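Long-range contact in uncharacterized protein Atu2452 (PDB 2R8B), which is of unknown function but probably acts as a hydrolase of the alpha/beta-hydrolase clan, related to the dienelactone hydrolases: residues D49-A57 with T90-V98. Residues are numbered along the deposited sequence; the frame is centred on the assembly and turned at random.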
loop_
_atom_site.group_PDB
_atom_site.type_symbol
_atom_site.label_atom_id
_atom_site.label_comp_id
_atom_site.label_asym_id
_atom_site.label_seq_id
_atom_site.Cartn_x
_atom_site.Cartn_y
_atom_site.Cartn_z
ATOM N N ASP A 49 -9.645 -4.524 -14.911
ATOM C CA ASP A 49 -8.443 -4.866 -15.644
ATOM C C ASP A 49 -7.573 -3.648 -15.919
ATOM O O ASP A 49 -6.741 -3.693 -16.833
ATOM C CB ASP A 49 -8.840 -5.439 -16.989
ATOM C CG ASP A 49 -9.558 -6.732 -16.860
ATOM O OD1 ASP A 49 -9.244 -7.412 -15.859
ATOM O OD2 ASP A 49 -10.416 -7.055 -17.735
ATOM N N SER A 50 -7.766 -2.559 -15.166
ATOM C CA SER A 50 -7.168 -1.277 -15.575
ATOM C C SER A 50 -5.643 -1.265 -15.440
ATOM O O SER A 50 -4.962 -0.581 -16.180
ATOM C CB SER A 50 -7.865 -0.046 -14.945
ATOM O OG SER A 50 -7.663 0.104 -13.536
ATOM N N TYR A 51 -5.109 -2.035 -14.504
ATOM C CA TYR A 51 -3.687 -2.304 -14.469
ATOM C C TYR A 51 -3.542 -3.729 -14.935
ATOM O O TYR A 51 -4.436 -4.575 -14.713
ATOM C CB TYR A 51 -3.130 -2.221 -13.043
ATOM C CG TYR A 51 -3.139 -0.842 -12.385
ATOM C CD1 TYR A 51 -2.092 0.069 -12.581
ATOM C CD2 TYR A 51 -4.177 -0.470 -11.532
ATOM C CE1 TYR A 51 -2.098 1.318 -11.962
ATOM C CE2 TYR A 51 -4.202 0.766 -10.920
ATOM C CZ TYR A 51 -3.161 1.661 -11.135
ATOM O OH TYR A 51 -3.220 2.891 -10.514
ATOM N N PHE A 52 -2.418 -3.992 -15.584
ATOM C CA PHE A 52 -1.950 -5.343 -15.776
ATOM C C PHE A 52 -1.627 -5.890 -14.408
ATOM O O PHE A 52 -1.055 -5.208 -13.589
ATOM C CB PHE A 52 -0.686 -5.358 -16.632
ATOM C CG PHE A 52 -0.270 -6.741 -17.032
ATOM C CD1 PHE A 52 -0.913 -7.393 -18.112
ATOM C CD2 PHE A 52 0.707 -7.437 -16.294
ATOM C CE1 PHE A 52 -0.568 -8.699 -18.470
ATOM C CE2 PHE A 52 1.069 -8.751 -16.655
ATOM C CZ PHE A 52 0.423 -9.380 -17.748
ATOM N N HIS A 53 -2.000 -7.119 -14.124
ATOM C CA HIS A 53 -1.773 -7.603 -12.765
ATOM C C HIS A 53 -1.803 -9.118 -12.679
ATOM O O HIS A 53 -2.370 -9.768 -13.540
ATOM C CB HIS A 53 -2.812 -6.996 -11.810
ATOM C CG HIS A 53 -4.232 -7.381 -12.111
ATOM N ND1 HIS A 53 -4.990 -6.740 -13.062
ATOM C CD2 HIS A 53 -5.043 -8.315 -11.552
ATOM C CE1 HIS A 53 -6.201 -7.277 -13.092
ATOM N NE2 HIS A 53 -6.258 -8.236 -12.189
ATOM N N LYS A 54 -1.185 -9.681 -11.648
ATOM C CA LYS A 54 -1.519 -11.052 -11.265
ATOM C C LYS A 54 -2.803 -11.082 -10.392
ATOM O O LYS A 54 -3.097 -10.107 -9.673
ATOM C CB LYS A 54 -0.349 -11.697 -10.518
ATOM C CG LYS A 54 0.728 -12.264 -11.415
ATOM C CD LYS A 54 1.044 -13.740 -11.081
ATOM C CE LYS A 54 2.134 -14.297 -12.009
ATOM N NZ LYS A 54 1.560 -14.724 -13.311
ATOM N N SER A 55 -3.556 -12.192 -10.445
ATOM C CA SER A 55 -4.666 -12.417 -9.503
ATOM C C SER A 55 -4.847 -13.865 -9.059
ATOM O O SER A 55 -4.597 -14.797 -9.817
ATOM C CB SER A 55 -5.983 -11.874 -10.058
ATOM O OG SER A 55 -6.200 -12.337 -11.374
ATOM N N ARG A 56 -5.321 -14.049 -7.830
ATOM C CA ARG A 56 -5.683 -15.382 -7.327
ATOM C C ARG A 56 -7.047 -15.238 -6.662
ATOM O O ARG A 56 -7.158 -14.615 -5.598
ATOM C CB ARG A 56 -4.621 -15.867 -6.335
ATOM C CG ARG A 56 -4.555 -17.338 -6.105
ATOM C CD ARG A 56 -5.226 -17.763 -4.818
ATOM N NE ARG A 56 -4.536 -17.277 -3.628
ATOM C CZ ARG A 56 -4.926 -17.540 -2.377
ATOM N NH1 ARG A 56 -6.001 -18.330 -2.176
ATOM N NH2 ARG A 56 -4.258 -17.019 -1.328
ATOM N N ALA A 57 -8.082 -15.741 -7.334
ATOM C CA ALA A 57 -9.466 -15.678 -6.855
ATOM C C ALA A 57 -9.598 -16.323 -5.480
ATOM O O ALA A 57 -9.225 -17.472 -5.286
ATOM C CB ALA A 57 -10.426 -16.352 -7.850
ATOM N N THR A 90 -8.755 -13.146 -1.596
ATOM C CA THR A 90 -8.591 -12.989 -3.019
ATOM C C THR A 90 -7.424 -12.038 -3.208
ATOM O O THR A 90 -7.324 -11.044 -2.503
ATOM C CB THR A 90 -9.902 -12.645 -3.827
ATOM O OG1 THR A 90 -9.593 -11.633 -4.791
ATOM C CG2 THR A 90 -11.175 -12.294 -2.916
ATOM N N ILE A 91 -6.486 -12.384 -4.088
ATOM C CA ILE A 91 -5.200 -11.677 -4.108
ATOM C C ILE A 91 -4.899 -11.008 -5.401
ATOM O O ILE A 91 -4.961 -11.598 -6.479
ATOM C CB ILE A 91 -4.015 -12.566 -3.716
ATOM C CG1 ILE A 91 -3.979 -12.677 -2.205
ATOM C CG2 ILE A 91 -2.673 -11.937 -4.136
ATOM C CD1 ILE A 91 -3.541 -14.009 -1.758
ATOM N N LEU A 92 -4.474 -9.776 -5.287
ATOM C CA LEU A 92 -4.426 -8.943 -6.428
ATOM C C LEU A 92 -3.100 -8.172 -6.476
ATOM O O LEU A 92 -2.739 -7.479 -5.540
ATOM C CB LEU A 92 -5.641 -8.055 -6.300
ATOM C CG LEU A 92 -5.981 -7.277 -7.528
ATOM C CD1 LEU A 92 -7.455 -7.061 -7.500
ATOM C CD2 LEU A 92 -5.193 -5.970 -7.323
ATOM N N SER A 93 -2.339 -8.315 -7.546
ATOM C CA SER A 93 -1.009 -7.706 -7.549
ATOM C C SER A 93 -0.632 -7.121 -8.916
ATOM O O SER A 93 -0.242 -7.850 -9.832
ATOM C CB SER A 93 0.031 -8.705 -7.040
ATOM O OG SER A 93 1.304 -8.415 -7.562
ATOM N N PRO A 94 -0.769 -5.793 -9.047
ATOM C CA PRO A 94 -0.552 -5.089 -10.296
ATOM C C PRO A 94 0.884 -4.651 -10.462
ATOM O O PRO A 94 1.594 -4.402 -9.448
ATOM C CB PRO A 94 -1.431 -3.846 -10.147
ATOM C CG PRO A 94 -1.641 -3.683 -8.650
ATOM C CD PRO A 94 -1.139 -4.876 -7.952
ATOM N N VAL A 95 1.304 -4.542 -11.721
ATOM C CA VAL A 95 2.547 -3.841 -12.071
ATOM C C VAL A 95 2.177 -2.380 -12.301
ATOM O O VAL A 95 1.163 -2.109 -12.941
ATOM C CB VAL A 95 3.214 -4.433 -13.350
ATOM C CG1 VAL A 95 2.250 -4.359 -14.563
ATOM C CG2 VAL A 95 4.590 -3.782 -13.629
ATOM N N GLY A 96 2.965 -1.452 -11.767
ATOM C CA GLY A 96 2.716 -0.025 -11.985
ATOM C C GLY A 96 2.736 0.428 -13.443
ATOM O O GLY A 96 3.293 -0.235 -14.313
ATOM N N ASP A 97 2.131 1.572 -13.703
ATOM C CA ASP A 97 1.890 2.003 -15.069
ATOM C C ASP A 97 2.824 3.091 -15.536
ATOM O O ASP A 97 2.633 3.641 -16.615
ATOM C CB ASP A 97 0.449 2.474 -15.221
ATOM C CG ASP A 97 0.076 3.568 -14.238
ATOM O OD1 ASP A 97 -1.077 4.049 -14.311
ATOM O OD2 ASP A 97 0.915 3.942 -13.385
ATOM N N VAL A 98 3.820 3.421 -14.723
ATOM C CA VAL A 98 4.838 4.382 -15.135
ATOM C C VAL A 98 6.153 3.617 -15.265
ATOM O O VAL A 98 6.461 2.764 -14.440
ATOM C CB VAL A 98 4.970 5.545 -14.112
ATOM C CG1 VAL A 98 5.852 6.654 -14.672
ATOM C CG2 VAL A 98 3.596 6.089 -13.717
#
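Lys-54 and Ser-93 face each other as a hydrogen-bonded pair where strand 53-56 runs antiparallel (173°) to strand 90-94, at one edge of the mixed sheet of an alpha/beta-hydrolase fold. Strand 53-56 is the outermost of this sheet within the chain, whereas 90-94 is bonded along its other edge to the parallel strand 64-68. Both polar backbone atoms of each residue in the pair are used: Lys-54 N donates to Ser-93 O at 2.7 Å, and Ser-93 N donates to Lys-54 O at 2.9 Å. Two residues further along, Arg-56 and Ile-91 repeat the exchange, with Arg-56 N to Ile-91 O and Ile-91 N to Arg-56 O both at 2.8 Å. Between these pairs, Leu-92 directs its backbone hydrogen bonds the other way, to Phe-65 and Leu-67. Beyond Pro-94, which has no N-H to offer, Val-95 N closes the series on Phe-52 O at 3.1 Å.

Ser-93 and Arg-56 find their side-chain polar partners outside the two strands. Ser-93 OG is hydrogen-bonded to Glu-75 O, in the first turn of helix 75-85, and Arg-56 NH1 to Pro-87 O, while the arginine chain, bent at chi2 and chi3, brings its guanidinium obliquely up to Ile-91 CD1. On the face carrying His-53, Leu-92 and Pro-94, helix 117-138 packs, and its Phe-130 meets the rings of Tyr-51 and His-53 edge-to-face. Tyr-51 lays CB against Pro-94 CB at 3.7 Å, and its ring, also in a cation-pi contact with Lys-126, brings CE1 obliquely past Asp-97 OD1. With CG between the backbone N and carbonyl carbon (chi1 63°), the His-53 ring turns back to its own chain: ND1 donates to Tyr-51 O at 2.8 Å, nearly straight at 169°, with that oxygen in the ring plane.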